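Local coordinates for type IV pilus secretin PilQ family protein (Vibrio cholerae, PDB 6W6M) that forms a 14-subunit secretin in the outer membrane, probably the channel through which the type IVa competence pilus passes, and is required for natural competence, at residues G343-N348 with L361-L366; A389-F394 with D406-A411; V318-I323 with I427-Q432; V512-T517 with T565-I570. All coordinates share one frame; numbering follows the deposited sequence.

How the contacts relate
The four contacts fall into two groups at the two ends of one long antiparallel sheet. Contacts 1 and 2 lie at one end, with centres about 24 Å apart, and touch where Gly-343 O meets Asp-406 N, a probable hydrogen bond. Contacts 3 and 4 lie at the other end, with centres about 11 Å apart. Probable backbone bonds join them, from Gln-322 N to Lys-567 O and from Val-569 N to Gln-320 O. Strand 320-347 spans the gap from contact 3 to contact 1, whose centres are about 87 Å apart. Strand 404-429 runs from contact 2 to contact 3, about 67 Å between centres. Contacts 2 and 3 both reach the same neighbouring subunit.

Contact 1: G343-N348 with L361-L366; sequences GVMSTN and LWQKGL
Gln-363 reaches across to strand 320-347 and sets its amide oxygen between Met-345 and Thr-347. OE1 of Gln-363 lies 3.2 Å from CG of Met-345. On its other side the same OE1 is 3.1 Å from the methyl CG2 of Thr-347. Gln-363 CG sits between the backbone N and the carbonyl carbon (chi1 53°), and the chain is extended beyond it, which carries the amide straight to the strand. Thr-347 comes to meet it from the opposite direction and offers CG2, not its hydroxyl.

Met-345 and Gln-363 slide past each other. The Met-345 chain is extended as far as SD and bends only at the last torsion (chi3 -78°). SD is 4.2 Å from CZ3 of Trp-362 and 5.4 Å from the centroid of the six-membered ring. The approach is oblique, 67° off the ring normal, and makes a Met-aromatic contact. The rings of Trp-362 and Phe-372 also meet edge-to-face.

Gln-363 is the first residue to leave the helix 357-362 and the centre of an inverse gamma turn. Its NE2 has a weak hydrogen bond to Asn-360 OD1, back in the helix. Across the two segments there is no hydrogen bond. The helix end therefore rests on the strand through van der Waals packing and the sulfur-ring contact, at the surface of the subunit.

Contact 2: A389-F394 with D406-A411; sequences ASSIAF and DLELSA
This is the beta hairpin of strands 390-397 and 404-429, part of the antiparallel sheet of the secretin. The axes of residues 390-394 and 406-411 come within 4.6 Å, with 167° between their directions. Ser-390 with Ala-411, Ile-392 with Leu-409 and Phe-394 with Leu-407 are the hydrogen-bonded pairs. Each gives two backbone bonds. In the middle pair, Ile-392 N to Leu-409 O and Leu-409 N to Ile-392 O are both 3.0 Å.

Ser-391 with Ser-410 and Ala-393 with Glu-408 are the non-hydrogen-bonded pairs, on the opposite face from Ile-392 and Leu-409. Glu-408 is the main side chain there. Its CG is anti to the backbone N (chi1 -177°), and the extended chain runs alongside the partner strand. CB of Glu-408 is 3.7 Å from CB of Ala-393. Farther out, OE2 of Glu-408 comes 3.2 Å from CB of Ser-391. The other carboxylate oxygen, OE1, forms a salt bridge with Arg-341, which would draw the charge toward strand 320-347. Ser-391 OG bonds to Gly-355 O of a neighbouring subunit.

Strand 320-347 pairs with the other edge of strand 404-429, where Asp-406, Glu-408 and Ser-410 bond to its backbone. Leu-407 and Leu-409 pack on Val-340 there. Beyond Ala-393 and Phe-394 the sheet continues into an antiparallel strand of the same neighbouring subunit.

Contact 3: V318-I323 with I427-Q432; sequences VKQVQI and ITTNKQ
Ile-427 packs against Gln-322 and the backbone of Val-321, and its side chain can be followed outward. CB lies 3.9 Å from O of Val-321. CG2, anti to the backbone N, is 3.7 Å from that same oxygen of Val-321. The other branch goes elsewhere: CG1 is anti to the carbonyl carbon (chi1 -66°) and meets Gln-322, 3.9 Å from its CG. The tip, CD1, ends 4.5 Å from CG of Gln-322. The two side chains pass at a slant, and Ile-427 also packs on Val-519 of a neighbouring subunit.

Beneath this lies an antiparallel ladder of strands 320-347 and 404-429. Val-321 and Thr-428 form its hydrogen-bonded pair. Val-321 N to Thr-428 O is 2.9 Å, and Thr-428 N to Val-321 O is 3.0 Å. A longer bond of 3.2 Å, Asn-430 N to Lys-319 O, carries the pairing one step past the strands. Its donor is tilted 32° from the carbonyl plane. There the chain enters a type II turn from Thr-429 to Gln-432.

Gln-320 and Thr-429 share the face of Ile-427. Gln-320 OE1 and Thr-429 OG1 each have a weak hydrogen bond to the neighbouring subunit, at Leu-511 N and Gln-509 O. Main-chain bonds thus hold the two strands together within the chain, while side chains on the Ile-427 face serve the join between subunits.

Contact 4: V512-T517 with T565-I570; sequences VNNGET and TPKVVI
Asn-514, Pro-566 and Thr-565 carry most of this contact, in which the turn after strand 496-513 lies along the end of strand 549-568. Asn-514 has the largest buried surface. Its CG is anti to the backbone N (chi1 -168°), which brings the amide to Val-568. OD1 of Asn-514 touches the methyl CG2 of Val-568 at 3.2 Å, and the two side chains cross at about a right angle. The same OD1 is 3.5 Å from N of Val-568. On the other branch, ND2 of Asn-514 is 4.1 Å from NZ of Lys-567, whose chain bends at chi2 and passes beside Gly-515.

Pro-566 comes next. Its ring carbon CG meets CG1 of Val-512 at 3.5 Å, an apolar touch. CD of Pro-566 lies 3.7 Å from the carbonyl O of Glu-516. On the backbone, Gly-515 CA points at Pro-566 O in a nearly straight CA-H...O contact, 3.6 Å long.

Thr-565 closes the far end. Its OG1 is 3.5 Å from Glu-516 O, and its CB is 4.2 Å from CB of Thr-517. Thr-517 OG1 is hydrogen-bonded to Val-564 O, just before the segment. Within the turn, Asn-513 ND2 bonds to Glu-516 OE2.

Backbone bonds pair Thr-565 and Lys-567 with Glu-324 and Gln-322 of strand 320-347. Toward the turn, Pro-566 has no N-H to give. The turn is therefore held to the strand mainly by packing, with its clear side-chain hydrogen bonds lying at Thr-517 and within the turn itself.

Contact 1: G343-N348 with L361-L366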
loop_
_atom_site.group_PDB
_atom_site.type_symbol
_atom_site.label_atom_id
_atom_site.label_comp_id
_atom_site.label_asym_id
_atom_site.label_seq_id
_atom_site.Cartn_x
_atom_site.Cartn_y
_atom_site.Cartn_z
ATOM N N GLY A 343 -52.841 6.888 -57.587
ATOM C CA GLY A 343 -52.893 8.338 -57.657
ATOM C C GLY A 343 -53.703 8.828 -58.835
ATOM O O GLY A 343 -53.892 8.112 -59.823
ATOM N N VAL A 344 -54.181 10.067 -58.732
ATOM C CA VAL A 344 -54.973 10.699 -59.777
ATOM C C VAL A 344 -54.488 12.130 -59.964
ATOM O O VAL A 344 -53.843 12.712 -59.093
ATOM C CB VAL A 344 -56.481 10.680 -59.462
ATOM C CG1 VAL A 344 -57.254 11.449 -60.506
ATOM C CG2 VAL A 344 -56.983 9.268 -59.384
ATOM N N MET A 345 -54.796 12.693 -61.128
ATOM C CA MET A 345 -54.375 14.060 -61.426
ATOM C C MET A 345 -55.239 14.588 -62.554
ATOM O O MET A 345 -55.178 14.059 -63.664
ATOM C CB MET A 345 -52.900 14.081 -61.810
ATOM C CG MET A 345 -52.329 15.436 -62.072
ATOM S SD MET A 345 -50.565 15.337 -62.400
ATOM C CE MET A 345 -49.906 15.142 -60.756
ATOM N N SER A 346 -56.042 15.612 -62.293
ATOM C CA SER A 346 -56.961 16.063 -63.326
ATOM C C SER A 346 -57.132 17.570 -63.257
ATOM O O SER A 346 -56.985 18.184 -62.202
ATOM C CB SER A 346 -58.314 15.370 -63.197
ATOM O OG SER A 346 -58.939 15.719 -61.982
ATOM N N THR A 347 -57.461 18.161 -64.400
ATOM C CA THR A 347 -57.702 19.595 -64.491
ATOM C C THR A 347 -58.921 19.828 -65.373
ATOM O O THR A 347 -59.295 18.973 -66.175
ATOM C CB THR A 347 -56.486 20.351 -65.043
ATOM O OG1 THR A 347 -56.168 19.849 -66.342
ATOM C CG2 THR A 347 -55.294 20.157 -64.151
ATOM N N ASN A 348 -59.552 20.981 -65.200
ATOM C CA ASN A 348 -60.796 21.275 -65.890
ATOM C C ASN A 348 -60.852 22.669 -66.492
ATOM O O ASN A 348 -61.782 22.960 -67.246
ATOM C CB ASN A 348 -61.980 21.097 -64.928
ATOM C CG ASN A 348 -63.310 21.102 -65.631
ATOM O OD1 ASN A 348 -63.418 20.679 -66.782
ATOM N ND2 ASN A 348 -64.342 21.571 -64.942
ATOM N N LEU A 361 -50.348 22.907 -57.371
ATOM C CA LEU A 361 -49.543 24.059 -57.759
ATOM C C LEU A 361 -48.596 23.711 -58.899
ATOM O O LEU A 361 -48.132 24.601 -59.618
ATOM C CB LEU A 361 -48.771 24.597 -56.557
ATOM C CG LEU A 361 -49.610 25.159 -55.410
ATOM C CD1 LEU A 361 -48.716 25.649 -54.297
ATOM C CD2 LEU A 361 -50.502 26.272 -55.895
ATOM N N TRP A 362 -48.280 22.427 -59.076
ATOM C CA TRP A 362 -47.413 22.046 -60.188
ATOM C C TRP A 362 -48.175 21.985 -61.503
ATOM O O TRP A 362 -47.665 22.423 -62.537
ATOM C CB TRP A 362 -46.747 20.705 -59.916
ATOM C CG TRP A 362 -45.917 20.226 -61.060
ATOM C CD1 TRP A 362 -44.600 20.488 -61.280
ATOM C CD2 TRP A 362 -46.345 19.396 -62.143
ATOM N NE1 TRP A 362 -44.180 19.870 -62.429
ATOM C CE2 TRP A 362 -45.235 19.195 -62.979
ATOM C CE3 TRP A 362 -47.561 18.803 -62.486
ATOM C CZ2 TRP A 362 -45.303 18.426 -64.136
ATOM C CZ3 TRP A 362 -47.627 18.043 -63.631
ATOM C CH2 TRP A 362 -46.506 17.860 -64.444
ATOM N N GLN A 363 -49.386 21.433 -61.500
ATOM C CA GLN A 363 -50.145 21.352 -62.740
ATOM C C GLN A 363 -50.752 22.713 -63.036
ATOM O O GLN A 363 -51.963 22.852 -63.225
ATOM C CB GLN A 363 -51.214 20.261 -62.666
ATOM C CG GLN A 363 -52.139 20.345 -61.484
ATOM C CD GLN A 363 -53.206 19.284 -61.523
ATOM O OE1 GLN A 363 -53.259 18.482 -62.448
ATOM N NE2 GLN A 363 -54.066 19.273 -60.519
ATOM N N LYS A 364 -49.878 23.704 -63.050
ATOM C CA LYS A 364 -50.155 25.105 -63.361
ATOM C C LYS A 364 -48.787 25.739 -63.604
ATOM O O LYS A 364 -47.778 25.044 -63.837
ATOM C CB LYS A 364 -50.813 25.835 -62.185
ATOM C CG LYS A 364 -52.157 25.296 -61.724
ATOM C CD LYS A 364 -53.213 25.439 -62.806
ATOM C CE LYS A 364 -54.568 24.965 -62.309
ATOM N NZ LYS A 364 -55.613 25.075 -63.366
ATOM N N GLY A 365 -48.722 27.062 -63.587
ATOM C CA GLY A 365 -47.401 27.642 -63.712
ATOM C C GLY A 365 -46.739 28.062 -62.420
ATOM O O GLY A 365 -45.710 28.741 -62.470
ATOM N N LEU A 366 -47.280 27.676 -61.266
ATOM C CA LEU A 366 -46.930 28.360 -60.027
ATOM C C LEU A 366 -45.595 27.879 -59.461
ATOM O O LEU A 366 -44.734 28.692 -59.112
ATOM C CB LEU A 366 -48.069 28.199 -59.024
ATOM C CG LEU A 366 -49.318 28.915 -59.543
ATOM C CD1 LEU A 366 -50.526 28.677 -58.672
ATOM C CD2 LEU A 366 -49.048 30.392 -59.655
#

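Contact 2: A389-F394 with D406-A411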
loop_
_atom_site.group_PDB
_atom_site.type_symbol
_atom_site.label_atom_id
_atom_site.label_comp_id
_atom_site.label_asym_id
_atom_site.label_seq_id
_atom_site.Cartn_x
_atom_site.Cartn_y
_atom_site.Cartn_z
ATOM N N ALA A 389 -40.981 -8.413 -52.820
ATOM C CA ALA A 389 -42.375 -8.210 -53.175
ATOM C C ALA A 389 -42.526 -7.991 -54.673
ATOM O O ALA A 389 -41.719 -7.308 -55.306
ATOM C CB ALA A 389 -42.948 -7.021 -52.412
ATOM N N SER A 390 -43.585 -8.564 -55.238
ATOM C CA SER A 390 -43.863 -8.479 -56.664
ATOM C C SER A 390 -45.057 -7.571 -56.908
ATOM O O SER A 390 -46.009 -7.569 -56.130
ATOM C CB SER A 390 -44.131 -9.853 -57.247
ATOM O OG SER A 390 -43.008 -10.687 -57.068
ATOM N N SER A 391 -45.021 -6.814 -58.000
ATOM C CA SER A 391 -46.006 -5.776 -58.253
ATOM C C SER A 391 -46.516 -5.844 -59.686
ATOM O O SER A 391 -46.034 -6.620 -60.508
ATOM C CB SER A 391 -45.415 -4.393 -57.979
ATOM O OG SER A 391 -44.128 -4.281 -58.556
ATOM N N ILE A 392 -47.521 -5.022 -59.965
ATOM C CA ILE A 392 -47.993 -4.797 -61.330
ATOM C C ILE A 392 -48.786 -3.498 -61.351
ATOM O O ILE A 392 -49.559 -3.213 -60.436
ATOM C CB ILE A 392 -48.816 -5.998 -61.857
ATOM C CG1 ILE A 392 -49.018 -5.876 -63.365
ATOM C CG2 ILE A 392 -50.146 -6.113 -61.152
ATOM C CD1 ILE A 392 -49.780 -7.013 -63.970
ATOM N N ALA A 393 -48.588 -2.708 -62.404
ATOM C CA ALA A 393 -49.138 -1.361 -62.472
ATOM C C ALA A 393 -49.753 -0.883 -63.779
ATOM O O ALA A 393 -49.170 -1.052 -64.850
ATOM C CB ALA A 393 -48.048 -0.380 -62.069
ATOM N N PHE A 394 -50.940 -0.299 -63.683
ATOM C CA PHE A 394 -51.739 0.123 -64.823
ATOM C C PHE A 394 -51.862 1.640 -64.837
ATOM O O PHE A 394 -51.795 2.302 -63.799
ATOM C CB PHE A 394 -53.132 -0.501 -64.788
ATOM C CG PHE A 394 -53.129 -1.991 -64.614
ATOM C CD1 PHE A 394 -53.375 -2.558 -63.376
ATOM C CD2 PHE A 394 -52.889 -2.828 -65.688
ATOM C CE1 PHE A 394 -53.379 -3.923 -63.214
ATOM C CE2 PHE A 394 -52.893 -4.194 -65.529
ATOM C CZ PHE A 394 -53.138 -4.742 -64.291
ATOM N N ASP A 406 -53.032 6.413 -62.093
ATOM C CA ASP A 406 -52.112 5.295 -61.909
ATOM C C ASP A 406 -52.593 4.377 -60.794
ATOM O O ASP A 406 -53.102 4.847 -59.771
ATOM C CB ASP A 406 -50.722 5.790 -61.551
ATOM C CG ASP A 406 -50.025 6.451 -62.699
ATOM O OD1 ASP A 406 -50.712 6.899 -63.632
ATOM O OD2 ASP A 406 -48.785 6.508 -62.678
ATOM N N LEU A 407 -52.374 3.068 -60.969
ATOM C CA LEU A 407 -52.750 2.086 -59.956
ATOM C C LEU A 407 -51.776 0.918 -59.947
ATOM O O LEU A 407 -51.660 0.219 -60.951
ATOM C CB LEU A 407 -54.166 1.563 -60.201
ATOM C CG LEU A 407 -54.695 0.470 -59.270
ATOM C CD1 LEU A 407 -54.788 0.963 -57.849
ATOM C CD2 LEU A 407 -56.048 -0.014 -59.728
ATOM N N GLU A 408 -51.124 0.669 -58.807
ATOM C CA GLU A 408 -50.167 -0.422 -58.660
ATOM C C GLU A 408 -50.535 -1.311 -57.482
ATOM O O GLU A 408 -50.874 -0.814 -56.405
ATOM C CB GLU A 408 -48.752 0.108 -58.463
ATOM C CG GLU A 408 -47.710 -0.979 -58.376
ATOM C CD GLU A 408 -46.307 -0.436 -58.229
ATOM O OE1 GLU A 408 -46.151 0.796 -58.156
ATOM O OE2 GLU A 408 -45.352 -1.239 -58.170
ATOM N N LEU A 409 -50.447 -2.645 -57.665
ATOM C CA LEU A 409 -50.649 -3.636 -56.621
ATOM C C LEU A 409 -49.337 -4.346 -56.329
ATOM O O LEU A 409 -48.520 -4.541 -57.229
ATOM C CB LEU A 409 -51.692 -4.666 -57.037
ATOM C CG LEU A 409 -53.115 -4.163 -57.236
ATOM C CD1 LEU A 409 -53.977 -5.270 -57.784
ATOM C CD2 LEU A 409 -53.688 -3.651 -55.939
ATOM N N SER A 410 -49.136 -4.723 -55.094
ATOM C CA SER A 410 -47.937 -5.474 -54.750
ATOM C C SER A 410 -48.251 -6.483 -53.660
ATOM O O SER A 410 -49.163 -6.287 -52.857
ATOM C CB SER A 410 -46.799 -4.556 -54.309
ATOM O OG SER A 410 -47.140 -3.875 -53.124
ATOM N N ALA A 411 -47.472 -7.560 -53.635
ATOM C CA ALA A 411 -47.777 -8.701 -52.787
ATOM C C ALA A 411 -46.501 -9.452 -52.441
ATOM O O ALA A 411 -45.460 -9.281 -53.079
ATOM C CB ALA A 411 -48.774 -9.632 -53.464
#

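Contact 3: V318-I323 with I427-Q432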
loop_
_atom_site.group_PDB
_atom_site.type_symbol
_atom_site.label_atom_id
_atom_site.label_comp_id
_atom_site.label_asym_id
_atom_site.label_seq_id
_atom_site.Cartn_x
_atom_site.Cartn_y
_atom_site.Cartn_z
ATOM N N VAL A 318 -15.763 -53.475 -11.542
ATOM C CA VAL A 318 -17.015 -52.733 -11.541
ATOM C C VAL A 318 -17.652 -52.803 -12.924
ATOM O O VAL A 318 -17.076 -53.318 -13.877
ATOM C CB VAL A 318 -16.832 -51.271 -11.099
ATOM C CG1 VAL A 318 -16.355 -51.213 -9.677
ATOM C CG2 VAL A 318 -15.861 -50.567 -12.003
ATOM N N LYS A 319 -18.870 -52.279 -13.009
ATOM C CA LYS A 319 -19.668 -52.267 -14.225
ATOM C C LYS A 319 -19.374 -51.019 -15.054
ATOM O O LYS A 319 -18.770 -50.053 -14.587
ATOM C CB LYS A 319 -21.154 -52.323 -13.881
ATOM C CG LYS A 319 -21.610 -53.591 -13.229
ATOM C CD LYS A 319 -21.526 -54.736 -14.193
ATOM C CE LYS A 319 -22.243 -55.950 -13.652
ATOM N NZ LYS A 319 -23.696 -55.703 -13.515
ATOM N N GLN A 320 -19.843 -51.027 -16.295
ATOM C CA GLN A 320 -19.684 -49.904 -17.202
ATOM C C GLN A 320 -21.025 -49.544 -17.810
ATOM O O GLN A 320 -21.846 -50.418 -18.085
ATOM C CB GLN A 320 -18.696 -50.220 -18.302
ATOM C CG GLN A 320 -17.300 -50.386 -17.816
ATOM C CD GLN A 320 -16.382 -50.765 -18.921
ATOM O OE1 GLN A 320 -15.189 -50.515 -18.856
ATOM N NE2 GLN A 320 -16.921 -51.397 -19.940
ATOM N N VAL A 321 -21.237 -48.253 -18.018
ATOM C CA VAL A 321 -22.506 -47.720 -18.495
ATOM C C VAL A 321 -22.256 -46.897 -19.747
ATOM O O VAL A 321 -21.215 -46.247 -19.881
ATOM C CB VAL A 321 -23.206 -46.870 -17.414
ATOM C CG1 VAL A 321 -24.446 -46.232 -17.960
ATOM C CG2 VAL A 321 -23.552 -47.715 -16.231
ATOM N N GLN A 322 -23.228 -46.918 -20.649
ATOM C CA GLN A 322 -23.221 -46.150 -21.882
ATOM C C GLN A 322 -24.384 -45.174 -21.861
ATOM O O GLN A 322 -25.531 -45.590 -21.712
ATOM C CB GLN A 322 -23.334 -47.090 -23.075
ATOM C CG GLN A 322 -23.351 -46.415 -24.418
ATOM C CD GLN A 322 -23.651 -47.387 -25.528
ATOM O OE1 GLN A 322 -23.450 -48.593 -25.378
ATOM N NE2 GLN A 322 -24.147 -46.875 -26.647
ATOM N N ILE A 323 -24.097 -43.885 -22.012
ATOM C CA ILE A 323 -25.110 -42.838 -21.903
ATOM C C ILE A 323 -25.211 -42.085 -23.222
ATOM O O ILE A 323 -24.197 -41.733 -23.831
ATOM C CB ILE A 323 -24.824 -41.865 -20.736
ATOM C CG1 ILE A 323 -24.915 -42.585 -19.394
ATOM C CG2 ILE A 323 -25.811 -40.721 -20.725
ATOM C CD1 ILE A 323 -23.593 -42.967 -18.822
ATOM N N ILE A 427 -19.131 -43.722 -22.797
ATOM C CA ILE A 427 -19.051 -44.918 -21.967
ATOM C C ILE A 427 -18.156 -44.592 -20.777
ATOM O O ILE A 427 -17.197 -43.830 -20.911
ATOM C CB ILE A 427 -18.536 -46.143 -22.752
ATOM C CG1 ILE A 427 -19.540 -46.542 -23.822
ATOM C CG2 ILE A 427 -18.242 -47.318 -21.838
ATOM C CD1 ILE A 427 -19.029 -47.538 -24.791
ATOM N N THR A 428 -18.496 -45.117 -19.605
ATOM C CA THR A 428 -17.764 -44.786 -18.385
ATOM C C THR A 428 -17.962 -45.900 -17.363
ATOM O O THR A 428 -18.736 -46.832 -17.580
ATOM C CB THR A 428 -18.209 -43.430 -17.827
ATOM O OG1 THR A 428 -17.340 -43.035 -16.763
ATOM C CG2 THR A 428 -19.626 -43.503 -17.312
ATOM N N THR A 429 -17.272 -45.744 -16.229
ATOM C CA THR A 429 -17.306 -46.704 -15.095
ATOM C C THR A 429 -18.267 -46.174 -14.022
ATOM O O THR A 429 -18.363 -44.945 -13.882
ATOM C CB THR A 429 -15.899 -46.920 -14.508
ATOM O OG1 THR A 429 -15.036 -47.462 -15.513
ATOM C CG2 THR A 429 -15.925 -48.007 -13.444
ATOM N N ASN A 430 -18.955 -47.073 -13.310
ATOM C CA ASN A 430 -19.953 -46.705 -12.317
ATOM C C ASN A 430 -19.384 -45.740 -11.282
ATOM O O ASN A 430 -18.294 -45.947 -10.754
ATOM C CB ASN A 430 -20.473 -47.972 -11.638
ATOM C CG ASN A 430 -21.704 -47.733 -10.804
ATOM O OD1 ASN A 430 -22.507 -46.867 -11.109
ATOM N ND2 ASN A 430 -21.876 -48.525 -9.765
ATOM N N LYS A 431 -20.143 -44.677 -11.005
ATOM C CA LYS A 431 -19.829 -43.669 -9.987
ATOM C C LYS A 431 -18.655 -42.779 -10.387
ATOM O O LYS A 431 -17.986 -42.195 -9.541
ATOM C CB LYS A 431 -19.564 -44.309 -8.623
ATOM C CG LYS A 431 -20.724 -45.059 -7.993
ATOM C CD LYS A 431 -21.802 -44.139 -7.496
ATOM C CE LYS A 431 -21.238 -43.026 -6.656
ATOM N NZ LYS A 431 -22.123 -42.682 -5.521
ATOM N N GLN A 432 -18.438 -42.632 -11.685
ATOM C CA GLN A 432 -17.251 -41.958 -12.200
ATOM C C GLN A 432 -17.626 -40.865 -13.195
ATOM O O GLN A 432 -18.422 -41.114 -14.105
ATOM C CB GLN A 432 -16.334 -42.985 -12.853
ATOM C CG GLN A 432 -15.746 -43.985 -11.920
ATOM C CD GLN A 432 -14.908 -43.342 -10.845
ATOM O OE1 GLN A 432 -14.165 -42.390 -11.099
ATOM N NE2 GLN A 432 -15.016 -43.861 -9.629
#

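Contact 4: V512-T517 with T565-I570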
loop_
_atom_site.group_PDB
_atom_site.type_symbol
_atom_site.label_atom_id
_atom_site.label_comp_id
_atom_site.label_asym_id
_atom_site.label_seq_id
_atom_site.Cartn_x
_atom_site.Cartn_y
_atom_site.Cartn_z
ATOM N N VAL A 512 -34.045 -43.695 -14.060
ATOM C CA VAL A 512 -34.531 -44.256 -15.315
ATOM C C VAL A 512 -34.192 -45.741 -15.397
ATOM O O VAL A 512 -33.145 -46.183 -14.921
ATOM C CB VAL A 512 -33.953 -43.456 -16.511
ATOM C CG1 VAL A 512 -32.457 -43.572 -16.551
ATOM C CG2 VAL A 512 -34.539 -43.891 -17.831
ATOM N N ASN A 513 -35.095 -46.518 -15.995
ATOM C CA ASN A 513 -34.886 -47.953 -16.149
ATOM C C ASN A 513 -33.692 -48.225 -17.059
ATOM O O ASN A 513 -33.174 -47.335 -17.731
ATOM C CB ASN A 513 -36.132 -48.626 -16.707
ATOM C CG ASN A 513 -37.304 -48.558 -15.767
ATOM O OD1 ASN A 513 -37.147 -48.387 -14.564
ATOM N ND2 ASN A 513 -38.499 -48.708 -16.313
ATOM N N ASN A 514 -33.272 -49.490 -17.113
ATOM C CA ASN A 514 -31.972 -49.818 -17.688
ATOM C C ASN A 514 -31.836 -49.402 -19.144
ATOM O O ASN A 514 -30.938 -48.623 -19.466
ATOM C CB ASN A 514 -31.685 -51.311 -17.566
ATOM C CG ASN A 514 -30.241 -51.659 -17.879
ATOM O OD1 ASN A 514 -29.337 -50.873 -17.646
ATOM N ND2 ASN A 514 -30.026 -52.841 -18.412
ATOM N N GLY A 515 -32.695 -49.875 -20.034
ATOM C CA GLY A 515 -32.433 -49.635 -21.438
ATOM C C GLY A 515 -33.501 -48.893 -22.215
ATOM O O GLY A 515 -33.744 -49.220 -23.377
ATOM N N GLU A 516 -34.146 -47.899 -21.611
ATOM C CA GLU A 516 -35.178 -47.137 -22.298
ATOM C C GLU A 516 -34.943 -45.639 -22.177
ATOM O O GLU A 516 -34.063 -45.189 -21.442
ATOM C CB GLU A 516 -36.561 -47.483 -21.780
ATOM C CG GLU A 516 -36.807 -47.161 -20.342
ATOM C CD GLU A 516 -38.164 -47.657 -19.907
ATOM O OE1 GLU A 516 -39.002 -47.924 -20.790
ATOM O OE2 GLU A 516 -38.404 -47.772 -18.690
ATOM N N THR A 517 -35.736 -44.876 -22.925
ATOM C CA THR A 517 -35.563 -43.439 -23.040
ATOM C C THR A 517 -36.587 -42.689 -22.194
ATOM O O THR A 517 -37.715 -43.135 -21.995
ATOM C CB THR A 517 -35.695 -42.987 -24.493
ATOM O OG1 THR A 517 -35.315 -41.615 -24.596
ATOM C CG2 THR A 517 -37.110 -43.126 -24.979
ATOM N N THR A 565 -30.932 -41.893 -22.768
ATOM C CA THR A 565 -31.101 -43.338 -22.644
ATOM C C THR A 565 -29.812 -44.016 -22.190
ATOM O O THR A 565 -28.819 -44.017 -22.918
ATOM C CB THR A 565 -31.590 -43.945 -23.961
ATOM O OG1 THR A 565 -31.544 -45.370 -23.886
ATOM C CG2 THR A 565 -30.760 -43.481 -25.117
ATOM N N PRO A 566 -29.789 -44.590 -20.995
ATOM C CA PRO A 566 -28.607 -45.308 -20.521
ATOM C C PRO A 566 -28.690 -46.802 -20.821
ATOM O O PRO A 566 -29.692 -47.307 -21.318
ATOM C CB PRO A 566 -28.648 -45.048 -19.017
ATOM C CG PRO A 566 -30.082 -44.998 -18.722
ATOM C CD PRO A 566 -30.782 -44.431 -19.925
ATOM N N LYS A 567 -27.572 -47.488 -20.595
ATOM C CA LYS A 567 -27.447 -48.923 -20.852
ATOM C C LYS A 567 -26.228 -49.498 -20.137
ATOM O O LYS A 567 -25.155 -48.903 -20.157
ATOM C CB LYS A 567 -27.302 -49.183 -22.355
ATOM C CG LYS A 567 -27.490 -50.631 -22.766
ATOM C CD LYS A 567 -28.877 -51.128 -22.401
ATOM C CE LYS A 567 -29.102 -52.550 -22.887
ATOM N NZ LYS A 567 -30.437 -53.066 -22.478
ATOM N N VAL A 568 -26.394 -50.659 -19.514
ATOM C CA VAL A 568 -25.304 -51.317 -18.803
ATOM C C VAL A 568 -24.624 -52.277 -19.762
ATOM O O VAL A 568 -25.281 -53.133 -20.362
ATOM C CB VAL A 568 -25.800 -52.049 -17.549
ATOM C CG1 VAL A 568 -24.669 -52.813 -16.914
ATOM C CG2 VAL A 568 -26.380 -51.065 -16.563
ATOM N N VAL A 569 -23.313 -52.127 -19.917
ATOM C CA VAL A 569 -22.560 -52.982 -20.825
ATOM C C VAL A 569 -22.384 -54.349 -20.179
ATOM O O VAL A 569 -21.720 -54.484 -19.147
ATOM C CB VAL A 569 -21.210 -52.348 -21.175
ATOM C CG1 VAL A 569 -20.392 -53.290 -22.013
ATOM C CG2 VAL A 569 -21.417 -51.037 -21.901
ATOM N N ILE A 570 -23.003 -55.355 -20.788
ATOM C CA ILE A 570 -22.965 -56.720 -20.280
ATOM C C ILE A 570 -21.854 -57.561 -20.892
ATOM O O ILE A 570 -21.936 -58.788 -20.894
ATOM C CB ILE A 570 -24.309 -57.432 -20.518
ATOM C CG1 ILE A 570 -24.608 -57.505 -22.016
ATOM C CG2 ILE A 570 -25.431 -56.712 -19.787
ATOM C CD1 ILE A 570 -25.797 -58.374 -22.358
#